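Local coordinates for protein geranyltranstransferase (Roseobacter denitrificans, PDB 4LLS) that probably condenses isopentenyl diphosphate with allylic diphosphates to give longer prenyl diphosphates such as geranylgeranyl diphosphate, a precursor of carotenoids, at residues A[93-97]-A[135-140]; A[161-166]-A[203-207]; A[34-39]-A[85-89]. One frame throughout, in Å; residues are numbered along the deposited sequence.

Helix 81-102 is the element shared by two of the three contacts: contact 3 uses its N-terminal part and contact 1 a later part, where Ala-93 packs against Phe-39 of contact 3. Contact 2 pairs two other helices and reaches contact 1 through Leu-94 against Ser-166 and Leu-204, and through Phe-140 against Leu-162. Contacts 1 and 3 are buried, whereas contact 2 is only partly so. The chemistry follows place: contact 1, between substrate and dimer partner, has a histidine on the substrate and a glutamine laid over a tyrosine ring and bonded to the second subunit; contact 2 has an indole hydrogen bond; contact 3, away from the annotated sites, is aromatic and aliphatic.

Contact 1: A[93-97]-A[135-140]; sequences ALHAY and LQTLAF. With IPE (3-methylbut-3-enyl trihydrogen diphosphate), chain C.
Gln-136 lies flat along the ring of Tyr-97 where helices 81-102 and 125-144 run side by side in the mainly helical polyprenyl synthetase fold. The short segments are nearly antiparallel at 166°, with axes 7.7 Å apart. Alanines permit this closeness: Ala-93 CB and Ala-139 CB are 4.1 Å apart, and Leu-94 drops CD2 to 3.9 Å from Ala-139 CB.

The glutamine is stretched out, anti at every torsion from the backbone N onward, and it points the same way as Tyr-97. Gln-136 CB sits over the Tyr-97 face, 3.8 Å from the ring centroid, in a CH-pi contact. Gln-136 CG has Leu-94 CD2 at 4.0 Å. The amide then lies only 16° from the plane of the ring, with Gln-136 NE2 3.5 Å from Tyr-97 CZ. The polar tip belongs to the dimer interface: OE1 is hydrogen-bonded to Thr-137 OG1, and NE2 to the carbonyl of Asp-133, both of the second subunit. Two partners thus fix the rotation of the amide. At the start of the tyrosine side chain, CB packs on Leu-135 CB.

On helix 81-102, His-95 points away from this pair, toward the isopentenyl diphosphate pocket, which Lys-63, Arg-66 and Arg-114 also line. His-95 NE2 donates to the diphosphate oxygen O3B of the ligand over 2.8 Å, with an N-H...O angle of 152°, meeting it at the ring edge.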
ATOM      1  N   ALA A  93       0.341 -10.768  -1.608  1.00 10.00           N
ATOM      2  CA  ALA A  93      -0.444  -9.760  -0.894  1.00  9.96           C
ATOM      3  C   ALA A  93      -0.665  -8.522  -1.753  1.00 11.05           C
ATOM      4  O   ALA A  93      -1.766  -7.962  -1.830  1.00 10.18           O
ATOM      5  CB  ALA A  93       0.240  -9.376   0.396  1.00 10.77           C
ATOM      6  N   LEU A  94       0.376  -8.071  -2.431  1.00  9.37           N
ATOM      7  CA  LEU A  94       0.290  -6.902  -3.316  1.00  9.66           C
ATOM      8  C   LEU A  94      -0.704  -7.216  -4.443  1.00 10.58           C
ATOM      9  O   LEU A  94      -1.623  -6.421  -4.709  1.00  9.82           O
ATOM     10  CB  LEU A  94       1.675  -6.552  -3.856  1.00  9.31           C
ATOM     11  CG  LEU A  94       1.962  -5.127  -4.382  1.00 11.23           C
ATOM     12  CD1 LEU A  94       1.023  -4.699  -5.510  1.00 11.06           C
ATOM     13  CD2 LEU A  94       1.956  -4.125  -3.252  1.00 11.61           C
ATOM     14  N   HIS A  95      -0.505  -8.309  -5.139  1.00  9.94           N
ATOM     15  CA  HIS A  95      -1.417  -8.739  -6.182  1.00 10.32           C
ATOM     16  C   HIS A  95      -2.835  -8.782  -5.650  1.00 10.08           C
ATOM     17  O   HIS A  95      -3.785  -8.317  -6.320  1.00 10.19           O
ATOM     18  CB  HIS A  95      -0.905 -10.072  -6.675  1.00 10.61           C
ATOM     19  CG  HIS A  95      -1.812 -10.777  -7.614  1.00 13.46           C
ATOM     20  ND1 HIS A  95      -2.134 -10.286  -8.854  1.00 12.36           N
ATOM     21  CD2 HIS A  95      -2.328 -12.025  -7.550  1.00 11.64           C
ATOM     22  CE1 HIS A  95      -2.889 -11.175  -9.488  1.00 12.20           C
ATOM     23  NE2 HIS A  95      -3.004 -12.244  -8.723  1.00 11.58           N
ATOM     24  N   ALA A  96      -3.037  -9.410  -4.505  1.00  9.36           N
ATOM     25  CA  ALA A  96      -4.386  -9.529  -3.956  1.00 10.68           C
ATOM     26  C   ALA A  96      -4.996  -8.171  -3.743  1.00 10.03           C
ATOM     27  O   ALA A  96      -6.195  -7.979  -4.038  1.00 12.05           O
ATOM     28  CB  ALA A  96      -4.410 -10.301  -2.665  1.00 10.95           C
ATOM     29  N   TYR A  97      -4.239  -7.226  -3.227  1.00 11.13           N
ATOM     30  CA  TYR A  97      -4.776  -5.877  -2.982  1.00 11.61           C
ATOM     31  C   TYR A  97      -5.255  -5.290  -4.296  1.00 12.00           C
ATOM     32  O   TYR A  97      -6.377  -4.708  -4.371  1.00 12.23           O
ATOM     33  CB  TYR A  97      -3.721  -4.964  -2.310  1.00 11.21           C
ATOM     34  CG  TYR A  97      -3.362  -3.713  -3.060  1.00 10.42           C
ATOM     35  CD1 TYR A  97      -4.256  -2.651  -3.175  1.00 12.75           C
ATOM     36  CD2 TYR A  97      -2.098  -3.512  -3.542  1.00 10.86           C
ATOM     37  CE1 TYR A  97      -3.920  -1.538  -3.902  1.00 13.61           C
ATOM     38  CE2 TYR A  97      -1.705  -2.330  -4.129  1.00 10.66           C
ATOM     39  CZ  TYR A  97      -2.633  -1.340  -4.337  1.00 12.40           C
ATOM     40  OH  TYR A  97      -2.323  -0.209  -5.063  1.00 13.16           O
ATOM     41  N   LEU A 135      -3.681  -4.774   2.730  1.00 10.85           N
ATOM     42  CA  LEU A 135      -2.919  -5.797   2.014  1.00  9.75           C
ATOM     43  C   LEU A 135      -1.711  -5.208   1.311  1.00 10.77           C
ATOM     44  O   LEU A 135      -0.651  -5.839   1.280  1.00 10.67           O
ATOM     45  CB  LEU A 135      -3.806  -6.572   1.039  1.00 10.54           C
ATOM     46  CG  LEU A 135      -4.717  -7.633   1.674  1.00 12.46           C
ATOM     47  CD1 LEU A 135      -5.715  -8.114   0.642  1.00 14.00           C
ATOM     48  CD2 LEU A 135      -3.915  -8.780   2.256  1.00 13.68           C
ATOM     49  N   GLN A 136      -1.849  -4.013   0.769  1.00  9.87           N
ATOM     50  CA  GLN A 136      -0.690  -3.324   0.256  1.00 10.75           C
ATOM     51  C   GLN A 136       0.329  -3.147   1.389  1.00 10.39           C
ATOM     52  O   GLN A 136       1.539  -3.411   1.239  1.00  9.52           O
ATOM     53  CB  GLN A 136      -1.012  -2.013  -0.440  1.00 11.20           C
ATOM     54  CG  GLN A 136       0.307  -1.326  -0.873  1.00 10.43           C
ATOM     55  CD  GLN A 136       0.265  -0.017  -1.621  1.00 12.72           C
ATOM     56  OE1 GLN A 136       1.323   0.518  -1.928  1.00 14.47           O
ATOM     57  NE2 GLN A 136      -0.893   0.510  -1.902  1.00 12.84           N
ATOM     58  N   THR A 137      -0.133  -2.697   2.553  1.00 10.44           N
ATOM     59  CA  THR A 137       0.756  -2.450   3.657  1.00  9.63           C
ATOM     60  C   THR A 137       1.456  -3.751   4.087  1.00  9.79           C
ATOM     61  O   THR A 137       2.669  -3.787   4.345  1.00 11.10           O
ATOM     62  CB  THR A 137       0.028  -1.854   4.865  1.00  9.55           C
ATOM     63  OG1 THR A 137      -0.899  -0.862   4.412  1.00 11.27           O
ATOM     64  CG2 THR A 137       1.037  -1.268   5.816  1.00 11.68           C
ATOM     65  N   LEU A 138       0.677  -4.826   4.078  1.00 10.03           N
ATOM     66  CA  LEU A 138       1.176  -6.120   4.518  1.00 10.63           C
ATOM     67  C   LEU A 138       2.303  -6.587   3.557  1.00 10.44           C
ATOM     68  O   LEU A 138       3.308  -7.156   3.976  1.00 10.99           O
ATOM     69  CB  LEU A 138       0.047  -7.142   4.536  1.00 11.42           C
ATOM     70  CG  LEU A 138       0.474  -8.512   5.041  1.00 11.78           C
ATOM     71  CD1 LEU A 138       0.825  -8.428   6.529  1.00 17.20           C
ATOM     72  CD2 LEU A 138      -0.650  -9.520   4.822  1.00 13.43           C
ATOM     73  N   ALA A 139       2.184  -6.321   2.250  1.00 10.46           N
ATOM     74  CA  ALA A 139       3.241  -6.673   1.314  1.00 11.23           C
ATOM     75  C   ALA A 139       4.572  -6.073   1.743  1.00  9.07           C
ATOM     76  O   ALA A 139       5.622  -6.731   1.718  1.00 10.18           O
ATOM     77  CB  ALA A 139       2.866  -6.204  -0.087  1.00 10.52           C
ATOM     78  N   PHE A 140       4.558  -4.797   2.112  1.00  9.61           N
ATOM     79  CA  PHE A 140       5.771  -4.147   2.548  1.00 10.66           C
ATOM     80  C   PHE A 140       6.273  -4.634   3.906  1.00 10.93           C
ATOM     81  O   PHE A 140       7.481  -4.758   4.086  1.00 10.81           O
ATOM     82  CB  PHE A 140       5.586  -2.631   2.520  1.00  9.85           C
ATOM     83  CG  PHE A 140       5.558  -2.079   1.117  1.00  9.52           C
ATOM     84  CD1 PHE A 140       4.372  -1.707   0.513  1.00 10.23           C
ATOM     85  CD2 PHE A 140       6.725  -1.938   0.402  1.00 10.99           C
ATOM     86  CE1 PHE A 140       4.346  -1.310  -0.793  1.00 12.74           C
ATOM     87  CE2 PHE A 140       6.697  -1.533  -0.898  1.00 12.74           C
ATOM     88  CZ  PHE A 140       5.512  -1.218  -1.502  1.00 13.57           C
TER
HETATM   89  C1  IPE C 301      -5.519 -11.954 -12.569  1.00 17.45           C
HETATM   90  O1  IPE C 301      -4.254 -12.581 -12.278  1.00 12.82           O
HETATM   91  C2  IPE C 301      -5.281 -10.462 -12.777  1.00 17.97           C
HETATM   92  C3  IPE C 301      -4.330 -10.214 -13.921  1.00 19.84           C
HETATM   93  C4  IPE C 301      -3.195  -9.539 -13.752  1.00 20.26           C
HETATM   94  C5  IPE C 301      -4.733 -10.596 -15.312  1.00 20.36           C
HETATM   95  PA  IPE C 301      -4.177 -14.165 -12.115  1.00 12.63           P
HETATM   96  O1A IPE C 301      -4.811 -14.846 -13.337  1.00 13.55           O
HETATM   97  O2A IPE C 301      -2.778 -14.484 -11.840  1.00 12.59           O
HETATM   98  O3A IPE C 301      -5.054 -14.470 -10.829  1.00 12.38           O
HETATM   99  PB  IPE C 301      -4.999 -15.493  -9.572  1.00 12.01           P
HETATM  100  O1B IPE C 301      -6.450 -15.699  -9.166  1.00 12.75           O
HETATM  101  O2B IPE C 301      -4.352 -16.765 -10.042  1.00 13.16           O
HETATM  102  O3B IPE C 301      -4.134 -14.766  -8.571  1.00 12.79           O

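Contact 2: A[161-166]-A[203-207]; sequences SLARAS and ALIGW
Trp-207 reaches from helix 190-215 across to Ser-161 and Leu-162, bridging a nearly antiparallel helix pair, 159° between the short segments, with axes 9.0 Å apart. With CG anti to the backbone N (chi1 -171°), the indole extends over to the other helix and brings Trp-207 NE1 3.0 Å from Ser-161 OG. This hydrogen bond is bent, and the hydroxyl lies somewhat out of the indole plane; NE1 is also hydrogen-bonded to the carbonyl of Leu-158. Ser-161 OG, tucked between its own N and carbonyl carbon, also bonds back to the carbonyls of Asp-157 and Leu-158.

Leu-162 crosses the indole instead of meeting its edge. Its CG is anti to the backbone N (chi1 -179°), which carries Leu-162 CD1 over the five-membered ring of Trp-207, 3.9 Å from the centroid and almost on the ring normal, while Leu-162 CB packs 3.9 Å from Trp-207 CE2. With the indole cut back to an alanine here, Leu-162 CD1 is likely to face a gap, and Ser-161 OG and the carbonyl of Leu-158 to lose their N-H donor.

Farther along, Ala-165 CB meets Ala-203 CB at 4.2 Å. Ser-166 OG folds back to Leu-162 O at 2.8 Å, on the other face of that carbonyl from its own backbone N, so one oxygen takes two bonds; Leu-204 CD2 rests against this hydroxyl. Leu-162 and Trp-207 pack on Ile-91, and Ser-166 and Leu-204 on Leu-94, both of helix 81-102; helix 125-144 sets Phe-140 on Leu-162 and Val-143 on Trp-207, which also meets Val-70 of helix 65-76.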
ATOM      1  N   SER A 161      12.266  -1.567  -4.965  1.00 11.05           N
ATOM      2  CA  SER A 161      11.838  -2.107  -6.230  1.00 11.02           C
ATOM      3  C   SER A 161      10.331  -2.443  -6.264  1.00 10.60           C
ATOM      4  O   SER A 161       9.682  -2.277  -7.297  1.00 11.96           O
ATOM      5  CB  SER A 161      12.747  -3.288  -6.664  1.00 12.06           C
ATOM      6  OG  SER A 161      12.663  -4.358  -5.787  1.00 12.82           O
ATOM      7  N   LEU A 162       9.800  -2.952  -5.160  1.00 10.45           N
ATOM      8  CA  LEU A 162       8.369  -3.329  -5.122  1.00 10.48           C
ATOM      9  C   LEU A 162       7.538  -2.046  -5.248  1.00 11.14           C
ATOM     10  O   LEU A 162       6.534  -2.010  -5.925  1.00 10.83           O
ATOM     11  CB  LEU A 162       8.080  -4.086  -3.830  1.00 10.30           C
ATOM     12  CG  LEU A 162       6.644  -4.545  -3.673  1.00 10.20           C
ATOM     13  CD1 LEU A 162       6.253  -5.485  -4.800  1.00 13.39           C
ATOM     14  CD2 LEU A 162       6.410  -5.171  -2.303  1.00 13.19           C
ATOM     15  N   ALA A 163       7.979  -0.983  -4.563  1.00  9.90           N
ATOM     16  CA  ALA A 163       7.257   0.273  -4.621  1.00 10.41           C
ATOM     17  C   ALA A 163       7.280   0.839  -6.005  1.00 11.48           C
ATOM     18  O   ALA A 163       6.249   1.319  -6.488  1.00 11.93           O
ATOM     19  CB  ALA A 163       7.820   1.289  -3.638  1.00  9.97           C
ATOM     20  N   ARG A 164       8.416   0.768  -6.689  1.00 10.69           N
ATOM     21  CA  ARG A 164       8.472   1.246  -8.059  1.00 11.66           C
ATOM     22  C   ARG A 164       7.668   0.410  -9.063  1.00 12.41           C
ATOM     23  O   ARG A 164       7.061   0.964  -9.985  1.00 13.85           O
ATOM     24  CB  ARG A 164       9.935   1.453  -8.491  1.00 13.70           C
ATOM     25  CG  ARG A 164      10.508   2.576  -7.676  1.00 16.74           C
ATOM     26  CD  ARG A 164      11.886   2.895  -8.076  1.00 20.05           C
ATOM     27  NE  ARG A 164      12.264   4.162  -7.463  1.00 20.08           N
ATOM     28  CZ  ARG A 164      13.502   4.437  -7.120  1.00 19.56           C
ATOM     29  NH1 ARG A 164      13.787   5.618  -6.585  1.00 18.97           N
ATOM     30  NH2 ARG A 164      14.430   3.534  -7.315  1.00 18.89           N
ATOM     31  N   ALA A 165       7.651  -0.901  -8.874  1.00 11.20           N
ATOM     32  CA  ALA A 165       6.800  -1.770  -9.690  1.00 11.00           C
ATOM     33  C   ALA A 165       5.316  -1.476  -9.463  1.00 12.59           C
ATOM     34  O   ALA A 165       4.508  -1.661 -10.358  1.00 12.38           O
ATOM     35  CB  ALA A 165       7.095  -3.224  -9.396  1.00 11.78           C
ATOM     36  N   SER A 166       4.950  -1.168  -8.217  1.00 11.10           N
ATOM     37  CA  SER A 166       3.540  -1.172  -7.798  1.00 10.17           C
ATOM     38  C   SER A 166       2.832   0.161  -8.006  1.00 10.28           C
ATOM     39  O   SER A 166       1.601   0.223  -7.979  1.00 11.60           O
ATOM     40  CB  SER A 166       3.436  -1.608  -6.337  1.00 11.39           C
ATOM     41  OG  SER A 166       3.917  -2.944  -6.149  1.00 12.56           O
ATOM     42  N   ALA A 203       4.634  -5.432 -14.536  1.00 13.13           N
ATOM     43  CA  ALA A 203       5.521  -4.940 -13.494  1.00 13.13           C
ATOM     44  C   ALA A 203       5.610  -5.923 -12.327  1.00 11.57           C
ATOM     45  O   ALA A 203       6.715  -6.196 -11.834  1.00 12.82           O
ATOM     46  CB  ALA A 203       5.037  -3.576 -12.994  1.00 13.59           C
ATOM     47  N   LEU A 204       4.491  -6.451 -11.861  1.00 11.98           N
ATOM     48  CA  LEU A 204       4.567  -7.359 -10.716  1.00 11.23           C
ATOM     49  C   LEU A 204       5.167  -8.665 -11.149  1.00 11.94           C
ATOM     50  O   LEU A 204       5.795  -9.334 -10.343  1.00 11.59           O
ATOM     51  CB  LEU A 204       3.205  -7.644 -10.085  1.00 11.83           C
ATOM     52  CG  LEU A 204       2.437  -6.483  -9.488  1.00 15.02           C
ATOM     53  CD1 LEU A 204       1.301  -7.025  -8.630  1.00 14.88           C
ATOM     54  CD2 LEU A 204       3.367  -5.537  -8.729  1.00 13.88           C
ATOM     55  N   ILE A 205       4.927  -9.113 -12.377  1.00 10.82           N
ATOM     56  CA  ILE A 205       5.524 -10.404 -12.828  1.00 11.92           C
ATOM     57  C   ILE A 205       7.033 -10.211 -12.947  1.00 12.32           C
ATOM     58  O   ILE A 205       7.824 -11.092 -12.559  1.00 12.04           O
ATOM     59  CB  ILE A 205       4.856 -10.878 -14.151  1.00 13.18           C
ATOM     60  CG1 ILE A 205       3.481 -11.401 -13.842  1.00 14.58           C
ATOM     61  CG2 ILE A 205       5.712 -11.951 -14.808  1.00 13.39           C
ATOM     62  CD1 ILE A 205       2.611 -11.682 -15.041  1.00 14.96           C
ATOM     63  N   GLY A 206       7.456  -9.059 -13.402  1.00 11.07           N
ATOM     64  CA  GLY A 206       8.881  -8.711 -13.437  1.00 12.12           C
ATOM     65  C   GLY A 206       9.527  -8.682 -12.070  1.00 11.49           C
ATOM     66  O   GLY A 206      10.639  -9.192 -11.877  1.00 12.51           O
ATOM     67  N   TRP A 207       8.853  -8.110 -11.086  1.00 11.73           N
ATOM     68  CA  TRP A 207       9.369  -8.091  -9.721  1.00 11.54           C
ATOM     69  C   TRP A 207       9.507  -9.513  -9.214  1.00 10.99           C
ATOM     70  O   TRP A 207      10.509  -9.870  -8.612  1.00 11.76           O
ATOM     71  CB  TRP A 207       8.460  -7.270  -8.814  1.00 11.43           C
ATOM     72  CG  TRP A 207       9.039  -7.014  -7.441  1.00 10.13           C
ATOM     73  CD1 TRP A 207       9.877  -5.980  -7.094  1.00 11.09           C
ATOM     74  CD2 TRP A 207       8.996  -7.882  -6.292  1.00  9.78           C
ATOM     75  NE1 TRP A 207      10.250  -6.092  -5.785  1.00 11.17           N
ATOM     76  CE2 TRP A 207       9.784  -7.264  -5.283  1.00 10.08           C
ATOM     77  CE3 TRP A 207       8.426  -9.118  -6.025  1.00 10.20           C
ATOM     78  CZ2 TRP A 207       9.893  -7.797  -4.007  1.00 10.05           C
ATOM     79  CZ3 TRP A 207       8.553  -9.664  -4.766  1.00 10.40           C
ATOM     80  CH2 TRP A 207       9.284  -9.005  -3.766  1.00 11.06           C
TER

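Contact 3: A[34-39]-A[85-89]; sequences AVQAHF and IWSAT
This is a buried, nearly perpendicular helix crossing, in which helix 22-43 lies across the early turns of helix 81-102 in the helical bundle of the prenyl synthase fold. The short segments cross at -86° with axes 9.6 Å apart; His-38 and Thr-89 are at the centre, with Ile-85, Val-35 and Phe-39 around them.

His-38 pushes its ring edge into the face of Trp-86, a T-shaped pair with centroids 4.3 Å apart and planes at 86°. Ile-85 covers one face of the imidazole with CG1 and CG2, and sends CD1 back toward the N-terminal side of segment 34-39, 3.9 Å from Ala-34 CB and 4.1 Å from Val-35 CG2. The indole also stacks on His-145, just past the end of helix 125-144.

Phe-39 is met by a methyl instead of a ring. Thr-89 CG2, anti to its own backbone N, stands over the centre of the Phe-39 face, 3.6 Å from the centroid. The same torsion (chi1 -52°) puts the hydroxyl on the branch beside the threonine's N, where Thr-89 OG1 faces His-38 CB at 3.4 Å and donates to Ile-85 O at 2.8 Å, across the carbonyl plane from the backbone N of Thr-89.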
ATOM      1  N   ALA A  34       2.490 -23.552   0.566  1.00 15.17           N
ATOM      2  CA  ALA A  34       3.410 -22.768   1.371  1.00 15.18           C
ATOM      3  C   ALA A  34       2.986 -21.303   1.505  1.00 14.59           C
ATOM      4  O   ALA A  34       3.014 -20.760   2.598  1.00 12.70           O
ATOM      5  CB  ALA A  34       4.816 -22.831   0.857  1.00 16.37           C
ATOM      6  N   VAL A  35       2.513 -20.710   0.410  1.00 13.62           N
ATOM      7  CA  VAL A  35       2.023 -19.332   0.464  1.00 13.24           C
ATOM      8  C   VAL A  35       0.783 -19.248   1.338  1.00 12.83           C
ATOM      9  O   VAL A  35       0.652 -18.348   2.162  1.00 12.41           O
ATOM     10  CB  VAL A  35       1.771 -18.788  -0.945  1.00 12.98           C
ATOM     11  CG1 VAL A  35       1.011 -17.465  -0.872  1.00 14.75           C
ATOM     12  CG2 VAL A  35       3.075 -18.594  -1.678  1.00 14.69           C
ATOM     13  N   GLN A  36      -0.151 -20.165   1.171  1.00 12.62           N
ATOM     14  CA  GLN A  36      -1.350 -20.141   2.001  1.00 12.78           C
ATOM     15  C   GLN A  36      -1.007 -20.305   3.470  1.00 13.97           C
ATOM     16  O   GLN A  36      -1.540 -19.564   4.305  1.00 13.42           O
ATOM     17  CB  GLN A  36      -2.388 -21.156   1.564  1.00 13.49           C
ATOM     18  CG  GLN A  36      -3.702 -21.031   2.332  1.00 14.40           C
ATOM     19  CD  GLN A  36      -4.419 -19.753   1.981  1.00 15.37           C
ATOM     20  OE1 GLN A  36      -4.722 -19.511   0.803  1.00 17.39           O
ATOM     21  NE2 GLN A  36      -4.536 -18.854   2.961  1.00 16.21           N
ATOM     22  N   ALA A  37      -0.055 -21.187   3.771  1.00 13.12           N
ATOM     23  CA  ALA A  37       0.340 -21.415   5.169  1.00 15.08           C
ATOM     24  C   ALA A  37       0.942 -20.171   5.769  1.00 15.15           C
ATOM     25  O   ALA A  37       0.695 -19.844   6.923  1.00 15.96           O
ATOM     26  CB  ALA A  37       1.305 -22.560   5.263  1.00 14.49           C
ATOM     27  N   HIS A  38       1.697 -19.431   4.971  1.00 13.90           N
ATOM     28  CA  HIS A  38       2.348 -18.227   5.447  1.00 14.04           C
ATOM     29  C   HIS A  38       1.335 -17.111   5.669  1.00 12.94           C
ATOM     30  O   HIS A  38       1.397 -16.428   6.695  1.00 13.93           O
ATOM     31  CB  HIS A  38       3.464 -17.750   4.506  1.00 13.80           C
ATOM     32  CG  HIS A  38       4.574 -17.077   5.243  1.00 14.68           C
ATOM     33  ND1 HIS A  38       4.854 -15.730   5.162  1.00 17.82           N
ATOM     34  CD2 HIS A  38       5.362 -17.562   6.234  1.00 13.65           C
ATOM     35  CE1 HIS A  38       5.842 -15.442   6.003  1.00 14.16           C
ATOM     36  NE2 HIS A  38       6.169 -16.545   6.649  1.00 19.24           N
ATOM     37  N   PHE A  39       0.376 -16.931   4.781  1.00 13.20           N
ATOM     38  CA  PHE A  39      -0.718 -15.987   5.022  1.00 12.77           C
ATOM     39  C   PHE A  39      -1.453 -16.348   6.303  1.00 12.69           C
ATOM     40  O   PHE A  39      -1.727 -15.520   7.143  1.00 14.23           O
ATOM     41  CB  PHE A  39      -1.742 -15.981   3.883  1.00 12.92           C
ATOM     42  CG  PHE A  39      -1.394 -15.053   2.759  1.00 13.41           C
ATOM     43  CD1 PHE A  39      -1.241 -13.709   2.986  1.00 12.65           C
ATOM     44  CD2 PHE A  39      -1.191 -15.546   1.477  1.00 12.86           C
ATOM     45  CE1 PHE A  39      -0.890 -12.841   1.935  1.00 12.18           C
ATOM     46  CE2 PHE A  39      -0.915 -14.690   0.422  1.00 11.37           C
ATOM     47  CZ  PHE A  39      -0.710 -13.329   0.655  1.00 11.69           C
ATOM     48  N   ILE A  85       9.991 -17.413   1.123  1.00 13.09           N
ATOM     49  CA  ILE A  85       8.543 -17.386   1.396  1.00 11.78           C
ATOM     50  C   ILE A  85       8.045 -15.970   1.759  1.00 12.20           C
ATOM     51  O   ILE A  85       6.892 -15.638   1.501  1.00 12.18           O
ATOM     52  CB  ILE A  85       8.145 -18.434   2.453  1.00 13.47           C
ATOM     53  CG1 ILE A  85       6.649 -18.628   2.463  1.00 13.20           C
ATOM     54  CG2 ILE A  85       8.670 -18.065   3.838  1.00 14.46           C
ATOM     55  CD1 ILE A  85       6.026 -19.128   1.177  1.00 15.24           C
ATOM     56  N   TRP A  86       8.866 -15.171   2.459  1.00 12.11           N
ATOM     57  CA  TRP A  86       8.436 -13.839   2.852  1.00 12.64           C
ATOM     58  C   TRP A  86       8.141 -13.004   1.601  1.00 11.31           C
ATOM     59  O   TRP A  86       7.121 -12.290   1.547  1.00 11.70           O
ATOM     60  CB  TRP A  86       9.481 -13.168   3.739  1.00 11.68           C
ATOM     61  CG  TRP A  86       9.601 -13.834   5.082  1.00 13.36           C
ATOM     62  CD1 TRP A  86      10.412 -14.873   5.413  1.00 14.39           C
ATOM     63  CD2 TRP A  86       8.784 -13.573   6.212  1.00 13.27           C
ATOM     64  NE1 TRP A  86      10.118 -15.307   6.707  1.00 16.50           N
ATOM     65  CE2 TRP A  86       9.114 -14.527   7.216  1.00 15.57           C
ATOM     66  CE3 TRP A  86       7.739 -12.671   6.454  1.00 14.91           C
ATOM     67  CZ2 TRP A  86       8.461 -14.566   8.441  1.00 15.30           C
ATOM     68  CZ3 TRP A  86       7.131 -12.693   7.668  1.00 15.83           C
ATOM     69  CH2 TRP A  86       7.508 -13.616   8.668  1.00 16.13           C
ATOM     70  N   SER A  87       9.067 -12.996   0.651  1.00 11.37           N
ATOM     71  CA  SER A  87       8.891 -12.220  -0.571  1.00 10.83           C
ATOM     72  C   SER A  87       7.806 -12.820  -1.466  1.00 11.40           C
ATOM     73  O   SER A  87       7.058 -12.093  -2.149  1.00 10.94           O
ATOM     74  CB  SER A  87      10.197 -12.165  -1.331  1.00 12.34           C
ATOM     75  OG  SER A  87      11.123 -11.347  -0.673  1.00 13.97           O
ATOM     76  N   ALA A  88       7.667 -14.129  -1.468  1.00 11.31           N
ATOM     77  CA  ALA A  88       6.600 -14.769  -2.227  1.00 10.91           C
ATOM     78  C   ALA A  88       5.226 -14.375  -1.711  1.00  9.89           C
ATOM     79  O   ALA A  88       4.290 -14.128  -2.492  1.00 10.76           O
ATOM     80  CB  ALA A  88       6.766 -16.310  -2.202  1.00 10.50           C
ATOM     81  N   THR A  89       5.048 -14.435  -0.393  1.00 10.26           N
ATOM     82  CA  THR A  89       3.822 -13.998   0.228  1.00 10.14           C
ATOM     83  C   THR A  89       3.595 -12.502   0.014  1.00 11.48           C
ATOM     84  O   THR A  89       2.467 -12.079  -0.229  1.00 10.75           O
ATOM     85  CB  THR A  89       3.791 -14.422   1.702  1.00 12.44           C
ATOM     86  OG1 THR A  89       4.083 -15.846   1.758  1.00 12.87           O
ATOM     87  CG2 THR A  89       2.486 -14.182   2.334  1.00 11.55           C
TER